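Local coordinates for protein tryptophane-5-halogenase (Microbispora sp. ATCC PTA-5024, PDB 5UAO) that probably uses reduced flavin to chlorinate a tryptophan of the NAI-107 lanthipeptide at carbon 5 of its indole, at residues T274-T286 with Y405-K417. Numbering follows the deposited sequence.
Sequences TTATTMNAGWCWT and YRFNGRLDTPFWK
The indole of Trp416 meets the turn of a beta hairpin, with Thr278 CG2 and Asn408 ND2 above one face, both offset toward the rim, and the Phe415 ring on the opposite face, Phe415 CE2 above the centre of the indole. At its edge, near the ring plane, lie the carbonyls of Met279 and Gly282, and Trp416 NE1 donates to Met279 O at 2.7 Å, nearly in line with the C=O. Phe415, its CG anti to the backbone N (chi1 175°), lays one ring face over the Ala281-Gly282 peptide, with CE2 3.7 Å from Gly282 N. Thr278 CG2 comes within 3.4 Å of Trp416 NE1, while Thr278 OG1 accepts a straight bond from Asn408 ND2 (2.9 Å, 163°), lying in the amide plane. Asn408 OD1 closes an Asx turn with Arg410 N and also accepts from Gly110 N. Thr413 OG1 donates to a lone pair of Asn280 O at 2.7 Å and, as N-cap, weakly accepts from Trp416 N. A phenylalanine in place of Trp416 would probably leave Met279 O without its indole donor and open a gap beside Gly282 O. Tyr405 OH reaches the Trp283 edge, and Glu352 hydrogen-bonds both Tyr405 OH and Trp283 NE1. The contact thus joins the tip of hairpin 274-279/282-288, flanked by strands 104-108 and 293-299, to the link between helices 383-406 and 414-422 and to the first turn of the latter.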
loop_
_atom_site.group_PDB
_atom_site.type_symbol
_atom_site.label_atom_id
_atom_site.label_comp_id
_atom_site.label_asym_id
_atom_site.label_seq_id
_atom_site.Cartn_x
_atom_site.Cartn_y
_atom_site.Cartn_z
ATOM N N THR A 274 -11.094 26.384 -4.076
ATOM C CA THR A 274 -10.174 26.859 -5.083
ATOM C C THR A 274 -10.873 26.630 -6.436
ATOM O O THR A 274 -11.578 25.612 -6.623
ATOM C CB THR A 274 -8.879 26.038 -4.996
ATOM O OG1 THR A 274 -8.213 26.298 -3.753
ATOM C CG2 THR A 274 -7.981 26.341 -6.101
ATOM N N THR A 275 -10.682 27.527 -7.390
ATOM C CA THR A 275 -11.245 27.321 -8.730
ATOM C C THR A 275 -10.068 27.032 -9.685
ATOM O O THR A 275 -8.983 27.660 -9.574
ATOM C CB THR A 275 -12.035 28.555 -9.188
ATOM O OG1 THR A 275 -13.092 28.826 -8.250
ATOM C CG2 THR A 275 -12.637 28.373 -10.600
ATOM N N ALA A 276 -10.281 26.083 -10.581
ATOM C CA ALA A 276 -9.337 25.762 -11.650
ATOM C C ALA A 276 -10.079 25.931 -12.953
ATOM O O ALA A 276 -11.045 25.187 -13.227
ATOM C CB ALA A 276 -8.872 24.332 -11.517
ATOM N N THR A 277 -9.633 26.924 -13.735
ATOM C CA THR A 277 -10.336 27.345 -14.950
ATOM C C THR A 277 -9.475 27.050 -16.172
ATOM O O THR A 277 -8.336 27.538 -16.251
ATOM C CB THR A 277 -10.610 28.879 -14.844
ATOM O OG1 THR A 277 -11.472 29.157 -13.718
ATOM C CG2 THR A 277 -11.257 29.438 -16.017
ATOM N N THR A 278 -10.037 26.386 -17.153
ATOM C CA THR A 278 -9.285 26.057 -18.371
ATOM C C THR A 278 -9.053 27.373 -19.153
ATOM O O THR A 278 -9.966 28.188 -19.244
ATOM C CB THR A 278 -10.052 25.091 -19.219
ATOM O OG1 THR A 278 -10.279 23.858 -18.527
ATOM C CG2 THR A 278 -9.277 24.689 -20.510
ATOM N N MET A 279 -7.836 27.543 -19.693
ATOM C CA MET A 279 -7.393 28.719 -20.382
ATOM C C MET A 279 -6.813 28.218 -21.728
ATOM O O MET A 279 -6.770 27.009 -21.983
ATOM C CB MET A 279 -6.302 29.453 -19.585
ATOM C CG MET A 279 -6.707 29.960 -18.175
ATOM S SD MET A 279 -7.893 31.314 -18.317
ATOM C CE MET A 279 -6.762 32.668 -18.521
ATOM N N ASN A 280 -6.458 29.139 -22.599
ATOM C CA ASN A 280 -6.087 28.729 -23.974
ATOM C C ASN A 280 -4.808 27.904 -24.037
ATOM O O ASN A 280 -4.654 27.037 -24.902
ATOM C CB ASN A 280 -5.964 29.961 -24.882
ATOM C CG ASN A 280 -7.322 30.645 -25.151
ATOM O OD1 ASN A 280 -8.350 30.017 -25.084
ATOM N ND2 ASN A 280 -7.290 31.939 -25.497
ATOM N N ALA A 281 -3.884 28.208 -23.141
ATOM C CA ALA A 281 -2.576 27.530 -23.116
ATOM C C ALA A 281 -2.225 27.022 -21.715
ATOM O O ALA A 281 -1.029 26.996 -21.340
ATOM C CB ALA A 281 -1.546 28.524 -23.580
ATOM N N GLY A 282 -3.226 26.535 -20.958
ATOM C CA GLY A 282 -3.017 26.096 -19.576
ATOM C C GLY A 282 -4.270 26.333 -18.769
ATOM O O GLY A 282 -5.375 26.066 -19.270
ATOM N N TRP A 283 -4.109 26.846 -17.549
ATOM C CA TRP A 283 -5.284 27.005 -16.689
ATOM C C TRP A 283 -4.978 28.050 -15.635
ATOM O O TRP A 283 -3.801 28.340 -15.349
ATOM C CB TRP A 283 -5.652 25.620 -16.037
ATOM C CG TRP A 283 -4.582 25.105 -15.067
ATOM C CD1 TRP A 283 -3.428 24.471 -15.392
ATOM C CD2 TRP A 283 -4.522 25.311 -13.641
ATOM N NE1 TRP A 283 -2.669 24.233 -14.264
ATOM C CE2 TRP A 283 -3.331 24.722 -13.178
ATOM C CE3 TRP A 283 -5.431 25.850 -12.690
ATOM C CZ2 TRP A 283 -2.975 24.710 -11.825
ATOM C CZ3 TRP A 283 -5.089 25.819 -11.355
ATOM C CH2 TRP A 283 -3.877 25.243 -10.926
ATOM N N CYS A 284 -6.031 28.533 -14.951
ATOM C CA CYS A 284 -5.870 29.608 -14.020
ATOM C C CYS A 284 -6.515 29.259 -12.678
ATOM O O CYS A 284 -7.626 28.782 -12.645
ATOM C CB CYS A 284 -6.462 30.929 -14.599
ATOM S SG CYS A 284 -6.115 32.398 -13.605
ATOM N N TRP A 285 -5.791 29.446 -11.597
ATOM C CA TRP A 285 -6.354 29.240 -10.231
ATOM C C TRP A 285 -6.980 30.498 -9.743
ATOM O O TRP A 285 -6.529 31.600 -10.109
ATOM C CB TRP A 285 -5.298 28.768 -9.234
ATOM C CG TRP A 285 -4.307 29.780 -8.687
ATOM C CD1 TRP A 285 -4.540 30.753 -7.755
ATOM C CD2 TRP A 285 -2.915 29.840 -8.969
ATOM N NE1 TRP A 285 -3.371 31.435 -7.472
ATOM C CE2 TRP A 285 -2.355 30.845 -8.176
ATOM C CE3 TRP A 285 -2.094 29.138 -9.813
ATOM C CZ2 TRP A 285 -0.993 31.166 -8.218
ATOM C CZ3 TRP A 285 -0.720 29.440 -9.830
ATOM C CH2 TRP A 285 -0.209 30.456 -9.101
ATOM N N THR A 286 -7.956 30.318 -8.848
ATOM C CA THR A 286 -8.545 31.388 -8.070
ATOM C C THR A 286 -8.612 30.910 -6.625
ATOM O O THR A 286 -9.353 29.950 -6.315
ATOM C CB THR A 286 -9.975 31.746 -8.533
ATOM O OG1 THR A 286 -9.994 32.175 -9.900
ATOM C CG2 THR A 286 -10.520 32.920 -7.697
ATOM N N TYR A 405 -4.992 16.568 -17.786
ATOM C CA TYR A 405 -4.629 17.128 -19.070
ATOM C C TYR A 405 -5.090 16.341 -20.270
ATOM O O TYR A 405 -5.660 16.921 -21.202
ATOM C CB TYR A 405 -3.102 17.368 -19.176
ATOM C CG TYR A 405 -2.674 18.692 -18.555
ATOM C CD1 TYR A 405 -2.814 19.881 -19.254
ATOM C CD2 TYR A 405 -2.208 18.745 -17.230
ATOM C CE1 TYR A 405 -2.461 21.061 -18.688
ATOM C CE2 TYR A 405 -1.834 19.912 -16.660
ATOM C CZ TYR A 405 -1.981 21.063 -17.400
ATOM O OH TYR A 405 -1.653 22.209 -16.866
ATOM N N ARG A 406 -4.916 15.017 -20.233
ATOM C CA ARG A 406 -5.206 14.145 -21.372
ATOM C C ARG A 406 -6.679 14.210 -21.773
ATOM O O ARG A 406 -7.000 13.998 -22.953
ATOM C CB ARG A 406 -4.890 12.706 -20.966
ATOM C CG ARG A 406 -5.084 11.662 -22.049
ATOM C CD ARG A 406 -3.948 11.751 -23.019
ATOM N NE ARG A 406 -4.233 11.052 -24.250
ATOM C CZ ARG A 406 -3.314 10.394 -24.969
ATOM N NH1 ARG A 406 -2.052 10.301 -24.570
ATOM N NH2 ARG A 406 -3.660 9.794 -26.084
ATOM N N PHE A 407 -7.590 14.437 -20.808
ATOM C CA PHE A 407 -9.018 14.247 -21.078
ATOM C C PHE A 407 -9.858 15.546 -20.992
ATOM O O PHE A 407 -11.103 15.485 -20.846
ATOM C CB PHE A 407 -9.586 13.194 -20.147
ATOM C CG PHE A 407 -8.918 11.855 -20.265
ATOM C CD1 PHE A 407 -9.025 11.120 -21.438
ATOM C CD2 PHE A 407 -8.180 11.336 -19.226
ATOM C CE1 PHE A 407 -8.448 9.872 -21.544
ATOM C CE2 PHE A 407 -7.540 10.129 -19.332
ATOM C CZ PHE A 407 -7.706 9.366 -20.499
ATOM N N ASN A 408 -9.172 16.703 -21.064
ATOM C CA ASN A 408 -9.868 17.961 -20.951
ATOM C C ASN A 408 -10.372 18.436 -22.311
ATOM O O ASN A 408 -9.692 19.163 -23.043
ATOM C CB ASN A 408 -8.990 19.044 -20.244
ATOM C CG ASN A 408 -9.784 20.332 -19.974
ATOM O OD1 ASN A 408 -10.941 20.403 -20.357
ATOM N ND2 ASN A 408 -9.137 21.346 -19.413
ATOM N N GLY A 409 -11.598 18.046 -22.635
ATOM C CA GLY A 409 -12.232 18.442 -23.892
ATOM C C GLY A 409 -12.862 19.813 -23.995
ATOM O O GLY A 409 -13.697 20.024 -24.875
ATOM N N ARG A 410 -12.527 20.764 -23.112
ATOM C CA ARG A 410 -13.237 22.026 -23.054
ATOM C C ARG A 410 -12.904 22.925 -24.245
ATOM O O ARG A 410 -13.813 23.561 -24.760
ATOM C CB ARG A 410 -12.908 22.801 -21.765
ATOM C CG ARG A 410 -13.824 23.978 -21.453
ATOM C CD ARG A 410 -13.785 24.309 -19.984
ATOM N NE ARG A 410 -14.890 25.161 -19.524
ATOM C CZ ARG A 410 -16.061 24.731 -19.061
ATOM N NH1 ARG A 410 -16.329 23.447 -18.899
ATOM N NH2 ARG A 410 -16.968 25.596 -18.678
ATOM N N LEU A 411 -11.609 23.067 -24.614
ATOM C CA LEU A 411 -11.201 24.092 -25.588
ATOM C C LEU A 411 -10.531 23.476 -26.820
ATOM O O LEU A 411 -9.940 22.411 -26.727
ATOM C CB LEU A 411 -10.285 25.142 -24.951
ATOM C CG LEU A 411 -10.887 25.966 -23.818
ATOM C CD1 LEU A 411 -9.859 27.029 -23.376
ATOM C CD2 LEU A 411 -12.198 26.607 -24.200
ATOM N N ASP A 412 -10.647 24.128 -27.967
ATOM C CA ASP A 412 -10.044 23.587 -29.228
ATOM C C ASP A 412 -8.758 24.331 -29.699
ATOM O O ASP A 412 -8.446 24.405 -30.889
ATOM C CB ASP A 412 -11.117 23.485 -30.343
ATOM C CG ASP A 412 -12.102 22.281 -30.141
ATOM O OD1 ASP A 412 -11.818 21.342 -29.351
ATOM O OD2 ASP A 412 -13.185 22.258 -30.778
ATOM N N THR A 413 -7.955 24.760 -28.758
ATOM C CA THR A 413 -6.744 25.537 -29.024
ATOM C C THR A 413 -5.574 24.568 -29.293
ATOM O O THR A 413 -5.642 23.404 -28.931
ATOM C CB THR A 413 -6.375 26.420 -27.813
ATOM O OG1 THR A 413 -6.068 25.564 -26.697
ATOM C CG2 THR A 413 -7.513 27.416 -27.457
ATOM N N PRO A 414 -4.497 25.055 -29.935
ATOM C CA PRO A 414 -3.387 24.137 -30.265
ATOM C C PRO A 414 -2.783 23.520 -28.980
ATOM O O PRO A 414 -2.508 22.320 -28.974
ATOM C CB PRO A 414 -2.387 25.021 -31.031
ATOM C CG PRO A 414 -3.179 26.204 -31.525
ATOM C CD PRO A 414 -4.271 26.414 -30.468
ATOM N N PHE A 415 -2.646 24.298 -27.892
ATOM C CA PHE A 415 -2.223 23.698 -26.591
ATOM C C PHE A 415 -3.112 22.525 -26.187
ATOM O O PHE A 415 -2.584 21.455 -25.823
ATOM C CB PHE A 415 -2.132 24.716 -25.464
ATOM C CG PHE A 415 -1.818 24.092 -24.148
ATOM C CD1 PHE A 415 -0.508 23.854 -23.791
ATOM C CD2 PHE A 415 -2.819 23.655 -23.299
ATOM C CE1 PHE A 415 -0.209 23.212 -22.598
ATOM C CE2 PHE A 415 -2.522 23.074 -22.064
ATOM C CZ PHE A 415 -1.202 22.842 -21.721
ATOM N N TRP A 416 -4.441 22.647 -26.281
ATOM C CA TRP A 416 -5.316 21.650 -25.760
ATOM C C TRP A 416 -5.467 20.471 -26.680
ATOM O O TRP A 416 -5.559 19.325 -26.236
ATOM C CB TRP A 416 -6.666 22.219 -25.301
ATOM C CG TRP A 416 -6.534 22.856 -23.880
ATOM C CD1 TRP A 416 -6.535 24.158 -23.582
ATOM C CD2 TRP A 416 -6.293 22.160 -22.634
ATOM N NE1 TRP A 416 -6.321 24.353 -22.245
ATOM C CE2 TRP A 416 -6.151 23.132 -21.642
ATOM C CE3 TRP A 416 -6.145 20.817 -22.281
ATOM C CZ2 TRP A 416 -5.856 22.811 -20.309
ATOM C CZ3 TRP A 416 -5.875 20.480 -20.943
ATOM C CH2 TRP A 416 -5.745 21.503 -19.974
ATOM N N LYS A 417 -5.404 20.716 -27.967
ATOM C CA LYS A 417 -5.271 19.606 -28.901
ATOM C C LYS A 417 -4.016 18.769 -28.633
ATOM O O LYS A 417 -4.078 17.516 -28.573
ATOM C CB LYS A 417 -5.282 20.143 -30.343
ATOM C CG LYS A 417 -6.657 20.678 -30.770
ATOM C CD LYS A 417 -6.625 21.223 -32.207
ATOM C CE LYS A 417 -7.986 21.119 -32.904
ATOM N NZ LYS A 417 -9.136 21.582 -32.047
HETATM O O HOH W 1 -12.843 27.537 -19.156
HETATM O O HOH W 2 -2.867 27.086 -27.498
#